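Local coordinates for Thiol:disulfide interchange protein DsbA (Neisseria meningitidis MC58, PDB 3HZ8) that probably acts as a periplasmic thiol-disulfide oxidoreductase of the DsbA subfamily, introducing disulfide bonds into other proteins through a redox-active cysteine pair, at residues Ile18-Ala23 and Asp56-Thr61; Leu29-Tyr34 and Arg60-Val65; Val64-Glu69 and Asp153-Val158. The protein carries 1 engineered substitution. One frame throughout, in Å; residues are numbered along the deposited sequence.

Contact 1: residues Ile18-Ala23 and Asp56-Thr61; sequences IPQQQA and DMYLRT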
loop_
_atom_site.group_PDB
_atom_site.type_symbol
_atom_site.label_atom_id
_atom_site.label_comp_id
_atom_site.label_asym_id
_atom_site.label_seq_id
_atom_site.Cartn_x
_atom_site.Cartn_y
_atom_site.Cartn_z
ATOM N N ILE A 18 4.435 -2.858 13.473
ATOM C CA ILE A 18 3.958 -3.836 12.494
ATOM C C ILE A 18 5.139 -4.671 12.001
ATOM O O ILE A 18 6.112 -4.123 11.511
ATOM C CB ILE A 18 3.267 -3.145 11.299
ATOM C CG1 ILE A 18 2.140 -2.242 11.812
ATOM C CG2 ILE A 18 2.784 -4.179 10.257
ATOM C CD1 ILE A 18 1.398 -1.444 10.737
ATOM N N PRO A 19 5.076 -6.006 12.174
ATOM C CA PRO A 19 6.207 -6.788 11.652
ATOM C C PRO A 19 6.429 -6.565 10.153
ATOM O O PRO A 19 5.470 -6.541 9.364
ATOM C CB PRO A 19 5.779 -8.231 11.916
ATOM C CG PRO A 19 4.864 -8.130 13.104
ATOM C CD PRO A 19 4.095 -6.854 12.875
ATOM N N GLN A 20 7.689 -6.384 9.768
ATOM C CA GLN A 20 8.050 -6.201 8.366
ATOM C C GLN A 20 8.003 -7.530 7.636
ATOM O O GLN A 20 8.256 -8.578 8.237
ATOM C CB GLN A 20 9.465 -5.648 8.248
ATOM C CG GLN A 20 9.638 -4.227 8.748
ATOM C CD GLN A 20 10.901 -3.577 8.193
ATOM O OE1 GLN A 20 11.055 -2.362 8.238
ATOM N NE2 GLN A 20 11.803 -4.394 7.644
ATOM N N GLN A 21 7.684 -7.490 6.347
ATOM C CA GLN A 21 7.727 -8.711 5.535
ATOM C C GLN A 21 9.143 -9.252 5.374
ATOM O O GLN A 21 9.339 -10.468 5.413
ATOM C CB GLN A 21 7.108 -8.472 4.174
ATOM C CG GLN A 21 5.632 -8.157 4.210
ATOM C CD GLN A 21 5.088 -7.829 2.843
ATOM O OE1 GLN A 21 5.832 -7.379 1.962
ATOM N NE2 GLN A 21 3.788 -8.068 2.645
ATOM N N GLN A 22 10.115 -8.354 5.170
ATOM C CA GLN A 22 11.523 -8.734 4.984
ATOM C C GLN A 22 12.417 -8.176 6.092
ATOM O O GLN A 22 12.530 -6.964 6.252
ATOM C CB GLN A 22 12.024 -8.273 3.610
ATOM C CG GLN A 22 11.200 -8.810 2.443
ATOM C CD GLN A 22 11.704 -8.340 1.107
ATOM O OE1 GLN A 22 12.900 -8.413 0.822
ATOM N NE2 GLN A 22 10.796 -7.857 0.270
ATOM N N ALA A 23 13.072 -9.075 6.827
ATOM C CA ALA A 23 14.071 -8.712 7.838
ATOM C C ALA A 23 15.314 -8.095 7.213
ATOM O O ALA A 23 15.676 -8.422 6.084
ATOM C CB ALA A 23 14.458 -9.937 8.659
ATOM N N ASP A 56 18.024 -1.797 -0.396
ATOM C CA ASP A 56 17.608 -2.304 0.913
ATOM C C ASP A 56 16.246 -1.777 1.357
ATOM O O ASP A 56 15.804 -2.062 2.470
ATOM C CB ASP A 56 18.668 -2.027 1.991
ATOM C CG ASP A 56 18.753 -0.557 2.387
ATOM O OD1 ASP A 56 18.405 0.329 1.572
ATOM O OD2 ASP A 56 19.188 -0.296 3.525
ATOM N N MET A 57 15.584 -1.027 0.477
ATOM C CA MET A 57 14.235 -0.525 0.760
ATOM C C MET A 57 13.217 -1.156 -0.163
ATOM O O MET A 57 13.531 -1.510 -1.289
ATOM C CB MET A 57 14.166 0.987 0.588
ATOM C CG MET A 57 14.982 1.766 1.579
ATOM S SD MET A 57 15.004 3.521 1.117
ATOM C CE MET A 57 13.345 4.051 1.520
ATOM N N TYR A 58 11.977 -1.270 0.301
ATOM C CA TYR A 58 10.909 -1.746 -0.566
ATOM C C TYR A 58 9.573 -1.150 -0.149
ATOM O O TYR A 58 9.389 -0.789 1.024
ATOM C CB TYR A 58 10.847 -3.283 -0.601
ATOM C CG TYR A 58 10.483 -3.917 0.732
ATOM C CD1 TYR A 58 9.189 -4.411 0.971
ATOM C CD2 TYR A 58 11.424 -4.014 1.760
ATOM C CE1 TYR A 58 8.860 -4.984 2.181
ATOM C CE2 TYR A 58 11.096 -4.580 2.983
ATOM C CZ TYR A 58 9.809 -5.059 3.193
ATOM O OH TYR A 58 9.488 -5.623 4.408
ATOM N N LEU A 59 8.665 -1.048 -1.116
ATOM C CA LEU A 59 7.314 -0.538 -0.888
ATOM C C LEU A 59 6.328 -1.702 -0.780
ATOM O O LEU A 59 6.194 -2.509 -1.715
ATOM C CB LEU A 59 6.903 0.403 -2.028
ATOM C CG LEU A 59 5.482 0.981 -1.962
ATOM C CD1 LEU A 59 5.265 1.864 -0.724
ATOM C CD2 LEU A 59 5.175 1.764 -3.237
ATOM N N ARG A 60 5.671 -1.785 0.373
ATOM C CA ARG A 60 4.640 -2.779 0.652
ATOM C C ARG A 60 3.317 -2.041 0.704
ATOM O O ARG A 60 3.242 -0.965 1.315
ATOM C CB ARG A 60 4.907 -3.408 2.021
ATOM C CG ARG A 60 3.769 -4.220 2.638
ATOM C CD ARG A 60 4.153 -4.606 4.065
ATOM N NE ARG A 60 3.187 -5.475 4.737
ATOM C CZ ARG A 60 3.308 -5.883 6.002
ATOM N NH1 ARG A 60 4.356 -5.506 6.729
ATOM N NH2 ARG A 60 2.393 -6.691 6.534
ATOM N N THR A 61 2.278 -2.617 0.108
ATOM C CA THR A 61 0.951 -1.999 0.179
ATOM C C THR A 61 -0.086 -2.979 0.711
ATOM O O THR A 61 -0.021 -4.175 0.426
ATOM C CB THR A 61 0.521 -1.399 -1.173
ATOM O OG1 THR A 61 0.376 -2.445 -2.133
ATOM C CG2 THR A 61 1.567 -0.415 -1.674
HETATM O O HOH W 1 3.064 -7.920 9.041
HETATM O O HOH W 2 1.502 -8.888 4.524
#
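The hydroxyl of Tyr-58 ends against the backbone of the loop at Gln-21 and Gln-22, and this is where the contact is tightest: the N-H of Gln-22 donates to Tyr-58 OH at 2.9 Å with an angle of 159° at the hydrogen. Gln-22, its OE1 hydrogen-bonded to Lys-25 NZ, then lays its amide over the Tyr-58 ring. NE2 lies 3.8 Å above the centre of that ring, and the two planes differ by 25°, so the pair is stacked. Beside it the extended side chain of Arg-60 runs antiparallel to Gln-21, whose CG covers one face of the guanidinium. Arg-60 NH1 donates a hydrogen bond to Pro-19 O at 3.0 Å, close to both the guanidinium and the carbonyl planes, while NE is salt-bridged to Glu-62. In the thioredoxin fold of this protein, strand 57-63 is an edge strand of the sheet, and the loop ahead of strand 26-32 passes over the side chains that it projects; Glu-27 links the two by a salt bridge to Arg-60 and a hydrogen bond to Gln-21 N. The outer side is looser and wet. One water connects Pro-19 O with Arg-60 NH2, while a second accepts from Gln-21 NE2 at 3.1 Å and only weakly from Arg-60 NH2.

Contact 2: residues Leu29-Tyr34 and Arg60-Val65; sequences LEFFGY and RTEHVV
His-63 lies beneath the backbone of Gly-33, an unusual meeting just where two parallel strands end. Gly-33 CA stands 3.6 Å from the centroid of the imidazole and 25° off its normal, a CH-pi contact over the face. The same ring turns its edge to the face of Phe-32, with planes 67° apart and His-63 CD2 3.7 Å from Phe-32 CE1. The His-63 ring swings toward strand 29-32 because CG lies opposite the backbone N, and His-63 ND1 donates to Val-64 O at 2.8 Å in the imidazole plane, fixing the ring's rotation. Tyr-34 completes the aromatic cluster: CE1 of Phe-32 sits 3.5 Å above the centre of the Tyr-34 ring.

Behind this cluster the strands pair in regular parallel fashion. Four backbone bonds join them: Glu-30 N to Arg-60 O, Glu-62 N to Glu-30 O, Phe-32 N to Glu-62 O and Val-64 N to Phe-32 O. On the face carrying Leu-29 and Phe-31, Leu-29 CD1 presses on Glu-62 CG at 3.5 Å. Glu-62 folds back at chi2 (-70°), and its OE2 takes Arg-60 NE at 2.8 Å through the anti lone pair, a nearly straight salt bridge.

Helix 37-50 connects the two strands in a beta-alpha-beta crossover. That helix meets Glu-30 and also Phe-32, which touches redox-active Cys-39; helix 134-149 covers Arg-60 and Glu-62 on the other face, and helix 71-83 packs against Tyr-34 and His-63.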
loop_
_atom_site.group_PDB
_atom_site.type_symbol
_atom_site.label_atom_id
_atom_site.label_comp_id
_atom_site.label_asym_id
_atom_site.label_seq_id
_atom_site.Cartn_x
_atom_site.Cartn_y
_atom_site.Cartn_z
ATOM N N LEU A 29 5.517 1.006 4.235
ATOM C CA LEU A 29 4.212 0.348 4.159
ATOM C C LEU A 29 3.108 1.388 3.951
ATOM O O LEU A 29 2.985 2.306 4.755
ATOM C CB LEU A 29 3.969 -0.465 5.442
ATOM C CG LEU A 29 2.555 -0.892 5.823
ATOM C CD1 LEU A 29 1.878 -1.668 4.715
ATOM C CD2 LEU A 29 2.602 -1.705 7.117
ATOM N N GLU A 30 2.340 1.267 2.869
ATOM C CA GLU A 30 1.179 2.122 2.646
ATOM C C GLU A 30 -0.106 1.330 2.837
ATOM O O GLU A 30 -0.324 0.346 2.139
ATOM C CB GLU A 30 1.190 2.722 1.224
ATOM C CG GLU A 30 0.054 3.733 0.999
ATOM C CD GLU A 30 -0.340 3.915 -0.455
ATOM O OE1 GLU A 30 0.102 3.128 -1.298
ATOM O OE2 GLU A 30 -1.121 4.841 -0.745
ATOM N N PHE A 31 -0.951 1.773 3.767
ATOM C CA PHE A 31 -2.353 1.325 3.813
ATOM C C PHE A 31 -3.179 2.258 2.935
ATOM O O PHE A 31 -3.004 3.477 3.003
ATOM C CB PHE A 31 -2.908 1.347 5.242
ATOM C CG PHE A 31 -2.318 0.284 6.142
ATOM C CD1 PHE A 31 -2.856 -0.996 6.158
ATOM C CD2 PHE A 31 -1.262 0.574 7.004
ATOM C CE1 PHE A 31 -2.333 -1.992 7.002
ATOM C CE2 PHE A 31 -0.744 -0.411 7.859
ATOM C CZ PHE A 31 -1.283 -1.697 7.846
ATOM N N PHE A 32 -4.080 1.698 2.129
ATOM C CA PHE A 32 -4.839 2.497 1.173
ATOM C C PHE A 32 -6.177 1.822 0.915
ATOM O O PHE A 32 -6.433 0.714 1.399
ATOM C CB PHE A 32 -4.071 2.632 -0.164
ATOM C CG PHE A 32 -4.034 1.351 -0.974
ATOM C CD1 PHE A 32 -4.887 1.186 -2.069
ATOM C CD2 PHE A 32 -3.196 0.298 -0.612
ATOM C CE1 PHE A 32 -4.895 -0.004 -2.801
ATOM C CE2 PHE A 32 -3.203 -0.909 -1.327
ATOM C CZ PHE A 32 -4.049 -1.060 -2.426
ATOM N N GLY A 33 -7.030 2.491 0.148
ATOM C CA GLY A 33 -8.216 1.843 -0.420
ATOM C C GLY A 33 -8.343 2.313 -1.855
ATOM O O GLY A 33 -7.999 3.459 -2.163
ATOM N N TYR A 34 -8.841 1.449 -2.739
ATOM C CA TYR A 34 -9.017 1.847 -4.145
ATOM C C TYR A 34 -10.157 2.880 -4.349
ATOM O O TYR A 34 -10.221 3.545 -5.385
ATOM C CB TYR A 34 -9.260 0.621 -5.025
ATOM C CG TYR A 34 -8.033 -0.198 -5.329
ATOM C CD1 TYR A 34 -6.911 0.380 -5.929
ATOM C CD2 TYR A 34 -8.008 -1.562 -5.064
ATOM C CE1 TYR A 34 -5.781 -0.386 -6.257
ATOM C CE2 TYR A 34 -6.884 -2.336 -5.382
ATOM C CZ TYR A 34 -5.766 -1.742 -5.970
ATOM O OH TYR A 34 -4.661 -2.523 -6.294
ATOM N N ARG A 60 5.671 -1.785 0.373
ATOM C CA ARG A 60 4.640 -2.779 0.652
ATOM C C ARG A 60 3.317 -2.041 0.704
ATOM O O ARG A 60 3.242 -0.965 1.315
ATOM C CB ARG A 60 4.907 -3.408 2.021
ATOM C CG ARG A 60 3.769 -4.220 2.638
ATOM C CD ARG A 60 4.153 -4.606 4.065
ATOM N NE ARG A 60 3.187 -5.475 4.737
ATOM C CZ ARG A 60 3.308 -5.883 6.002
ATOM N NH1 ARG A 60 4.356 -5.506 6.729
ATOM N NH2 ARG A 60 2.393 -6.691 6.534
ATOM N N THR A 61 2.278 -2.617 0.108
ATOM C CA THR A 61 0.951 -1.999 0.179
ATOM C C THR A 61 -0.086 -2.979 0.711
ATOM O O THR A 61 -0.021 -4.175 0.426
ATOM C CB THR A 61 0.521 -1.399 -1.173
ATOM O OG1 THR A 61 0.376 -2.445 -2.133
ATOM C CG2 THR A 61 1.567 -0.415 -1.674
ATOM N N GLU A 62 -1.014 -2.465 1.512
ATOM C CA GLU A 62 -2.082 -3.286 2.093
ATOM C C GLU A 62 -3.393 -2.509 1.992
ATOM O O GLU A 62 -3.437 -1.322 2.346
ATOM C CB GLU A 62 -1.786 -3.583 3.569
ATOM C CG GLU A 62 -0.407 -4.230 3.853
ATOM C CD GLU A 62 -0.290 -5.690 3.374
ATOM O OE1 GLU A 62 -1.310 -6.287 2.966
ATOM O OE2 GLU A 62 0.834 -6.248 3.414
ATOM N N HIS A 63 -4.440 -3.159 1.488
ATOM C CA HIS A 63 -5.756 -2.513 1.357
ATOM C C HIS A 63 -6.507 -2.670 2.665
ATOM O O HIS A 63 -6.573 -3.778 3.209
ATOM C CB HIS A 63 -6.546 -3.172 0.217
ATOM C CG HIS A 63 -7.700 -2.369 -0.299
ATOM N ND1 HIS A 63 -8.852 -2.136 0.425
ATOM C CD2 HIS A 63 -7.895 -1.788 -1.506
ATOM C CE1 HIS A 63 -9.682 -1.401 -0.296
ATOM N NE2 HIS A 63 -9.136 -1.194 -1.481
ATOM N N VAL A 64 -7.067 -1.579 3.186
ATOM C CA VAL A 64 -7.849 -1.679 4.425
ATOM C C VAL A 64 -9.128 -2.497 4.211
ATOM O O VAL A 64 -9.646 -2.586 3.091
ATOM C CB VAL A 64 -8.209 -0.285 5.038
ATOM C CG1 VAL A 64 -6.945 0.415 5.537
ATOM C CG2 VAL A 64 -9.019 0.590 4.069
ATOM N N VAL A 65 -9.627 -3.112 5.286
ATOM C CA VAL A 65 -10.922 -3.799 5.239
ATOM C C VAL A 65 -11.746 -3.298 6.423
ATOM O O VAL A 65 -11.470 -3.646 7.574
ATOM C CB VAL A 65 -10.778 -5.344 5.249
ATOM C CG1 VAL A 65 -12.156 -6.020 5.247
ATOM C CG2 VAL A 65 -9.918 -5.808 4.076
#

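Contact 3: residues Val64-Glu69 and Asp153-Val158; sequences VVWQKE and DGVPTV. Engineered in segment 153-158: Val-155 (natural residue Thr).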
loop_
_atom_site.group_PDB
_atom_site.type_symbol
_atom_site.label_atom_id
_atom_site.label_comp_id
_atom_site.label_asym_id
_atom_site.label_seq_id
_atom_site.Cartn_x
_atom_site.Cartn_y
_atom_site.Cartn_z
ATOM N N VAL A 64 -7.067 -1.579 3.186
ATOM C CA VAL A 64 -7.849 -1.679 4.425
ATOM C C VAL A 64 -9.128 -2.497 4.211
ATOM O O VAL A 64 -9.646 -2.586 3.091
ATOM C CB VAL A 64 -8.209 -0.285 5.038
ATOM C CG1 VAL A 64 -6.945 0.415 5.537
ATOM C CG2 VAL A 64 -9.019 0.590 4.069
ATOM N N VAL A 65 -9.627 -3.112 5.286
ATOM C CA VAL A 65 -10.922 -3.799 5.239
ATOM C C VAL A 65 -11.746 -3.298 6.423
ATOM O O VAL A 65 -11.470 -3.646 7.574
ATOM C CB VAL A 65 -10.778 -5.344 5.249
ATOM C CG1 VAL A 65 -12.156 -6.020 5.247
ATOM C CG2 VAL A 65 -9.918 -5.808 4.076
ATOM N N TRP A 66 -12.734 -2.453 6.125
ATOM C CA TRP A 66 -13.524 -1.762 7.147
ATOM C C TRP A 66 -14.960 -2.285 7.216
ATOM O O TRP A 66 -15.721 -1.898 8.093
ATOM C CB TRP A 66 -13.538 -0.260 6.849
ATOM C CG TRP A 66 -12.246 0.426 7.184
ATOM C CD1 TRP A 66 -11.327 0.036 8.122
ATOM C CD2 TRP A 66 -11.742 1.642 6.615
ATOM N NE1 TRP A 66 -10.278 0.929 8.162
ATOM C CE2 TRP A 66 -10.504 1.922 7.245
ATOM C CE3 TRP A 66 -12.203 2.503 5.612
ATOM C CZ2 TRP A 66 -9.740 3.045 6.925
ATOM C CZ3 TRP A 66 -11.451 3.635 5.309
ATOM C CH2 TRP A 66 -10.226 3.892 5.965
ATOM N N GLN A 67 -15.316 -3.148 6.273
ATOM C CA GLN A 67 -16.623 -3.810 6.262
ATOM C C GLN A 67 -16.512 -5.060 5.397
ATOM O O GLN A 67 -15.597 -5.167 4.574
ATOM C CB GLN A 67 -17.732 -2.861 5.759
ATOM C CG GLN A 67 -17.526 -2.325 4.329
ATOM C CD GLN A 67 -18.569 -1.312 3.882
ATOM O OE1 GLN A 67 -19.371 -0.820 4.688
ATOM N NE2 GLN A 67 -18.553 -0.985 2.584
ATOM N N LYS A 68 -17.432 -6.017 5.561
ATOM C CA LYS A 68 -17.281 -7.298 4.854
ATOM C C LYS A 68 -17.274 -7.124 3.335
ATOM O O LYS A 68 -16.631 -7.884 2.625
ATOM C CB LYS A 68 -18.344 -8.319 5.274
ATOM C CG LYS A 68 -19.743 -8.019 4.757
ATOM C CD LYS A 68 -20.762 -9.092 5.190
ATOM C CE LYS A 68 -22.167 -8.798 4.663
ATOM N NZ LYS A 68 -23.073 -10.012 4.592
ATOM N N GLU A 69 -17.985 -6.104 2.851
ATOM C CA GLU A 69 -18.073 -5.848 1.418
ATOM C C GLU A 69 -16.738 -5.401 0.828
ATOM O O GLU A 69 -16.542 -5.451 -0.382
ATOM C CB GLU A 69 -19.134 -4.785 1.140
ATOM C CG GLU A 69 -20.559 -5.240 1.424
ATOM C CD GLU A 69 -20.996 -5.006 2.869
ATOM O OE1 GLU A 69 -20.167 -4.589 3.716
ATOM O OE2 GLU A 69 -22.188 -5.237 3.164
ATOM N N ASP A 153 -7.491 3.334 10.852
ATOM C CA ASP A 153 -8.835 3.880 10.651
ATOM C C ASP A 153 -8.876 5.037 9.661
ATOM O O ASP A 153 -9.918 5.669 9.483
ATOM C CB ASP A 153 -9.492 4.260 11.991
ATOM C CG ASP A 153 -8.710 5.319 12.767
ATOM O OD1 ASP A 153 -7.651 5.782 12.300
ATOM O OD2 ASP A 153 -9.167 5.683 13.878
ATOM N N GLY A 154 -7.748 5.298 8.994
ATOM C CA GLY A 154 -7.695 6.347 7.968
ATOM C C GLY A 154 -6.751 5.943 6.850
ATOM O O GLY A 154 -5.771 5.235 7.082
ATOM N N VAL A 155 -7.049 6.375 5.630
ATOM C CA VAL A 155 -6.172 6.108 4.496
ATOM C C VAL A 155 -6.015 7.402 3.697
ATOM O O VAL A 155 -6.933 8.223 3.658
ATOM C CB VAL A 155 -6.715 4.973 3.585
ATOM C CG1 VAL A 155 -6.594 3.643 4.283
ATOM C CG2 VAL A 155 -8.160 5.229 3.157
ATOM N N PRO A 156 -4.853 7.603 3.070
ATOM C CA PRO A 156 -3.673 6.741 3.126
ATOM C C PRO A 156 -2.941 6.891 4.438
ATOM O O PRO A 156 -2.957 7.967 5.036
ATOM C CB PRO A 156 -2.787 7.261 1.991
ATOM C CG PRO A 156 -3.214 8.689 1.786
ATOM C CD PRO A 156 -4.667 8.786 2.202
ATOM N N THR A 157 -2.311 5.804 4.881
ATOM C CA THR A 157 -1.419 5.821 6.052
ATOM C C THR A 157 -0.097 5.200 5.601
ATOM O O THR A 157 -0.098 4.131 4.990
ATOM C CB THR A 157 -2.017 4.998 7.235
ATOM O OG1 THR A 157 -3.168 5.682 7.760
ATOM C CG2 THR A 157 -1.001 4.803 8.373
ATOM N N VAL A 158 1.026 5.865 5.872
ATOM C CA VAL A 158 2.324 5.313 5.496
ATOM C C VAL A 158 3.162 5.146 6.743
ATOM O O VAL A 158 3.295 6.080 7.528
ATOM C CB VAL A 158 3.060 6.220 4.466
ATOM C CG1 VAL A 158 4.488 5.689 4.175
ATOM C CG2 VAL A 158 2.242 6.322 3.172
#
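Val-64 and the engineered Val-155 meet through methyl groups. Their CG1 atoms are 3.5 Å apart, tighter than a usual van der Waals contact between carbons, and Val-64 CG2 approaches the same Val-155 CG1 at 3.9 Å. The other methyl of Val-155, CG2, reaches Trp-66 CH2 at 3.7 Å, the two side chains coming from opposite directions. The rotation of Val-155 about its first torsion (chi1 -71°) points CG1 at Val-64 and CG2 at Trp-66. Further along the indole, Trp-66 CZ2 lies 3.5 Å from Asp-153 C. No hydrogen bond crosses between the segments; the contact is apolar packing together with this approach to the backbone.

Two features lie in the next shell. Within segment 64-69, Val-64 CG2 lies 3.6 Å above the centre of the Trp-66 ring system, while the indole NE1 donates to Ile-152 O. Within 153-158, Thr-157 OG1 donates to Gly-154 O at 2.7 Å from above the carbonyl plane, a bond that spans Pro-156. The peptide bond before Pro-156 is cis, as is characteristic of the cis-proline loop facing the active site in the thioredoxin fold. Val-155, next to it, touches both redox-active cysteines, Cys-36 and Cys-39. Helix 37-50 packs against Pro-156, Thr-147 of helix 134-149 touches Val-64 and Trp-66, and strand 157-160 carries the chain on beside strand 26-32.

How the contacts relate
Contact 2 is the core of the set: it is buried, 4 Å from the centre of the chain, and combines backbone pairing with aromatic packing. Contacts 1 and 3 both have centres 11 Å out, the first partly buried and the second at the surface. Strand 57-63 runs through contacts 1 and 2, which share Arg-60; its exit passes Val-64 from contact 2 to contact 3. The chemistry shifts along this path, from amides, a guanidinium and waters in contact 1 to apolar methyls and an indole in contact 3. Strand 26-32 joins contacts 2 and 3, since Phe-31 N probably bonds to Thr-157 O at 2.8 Å.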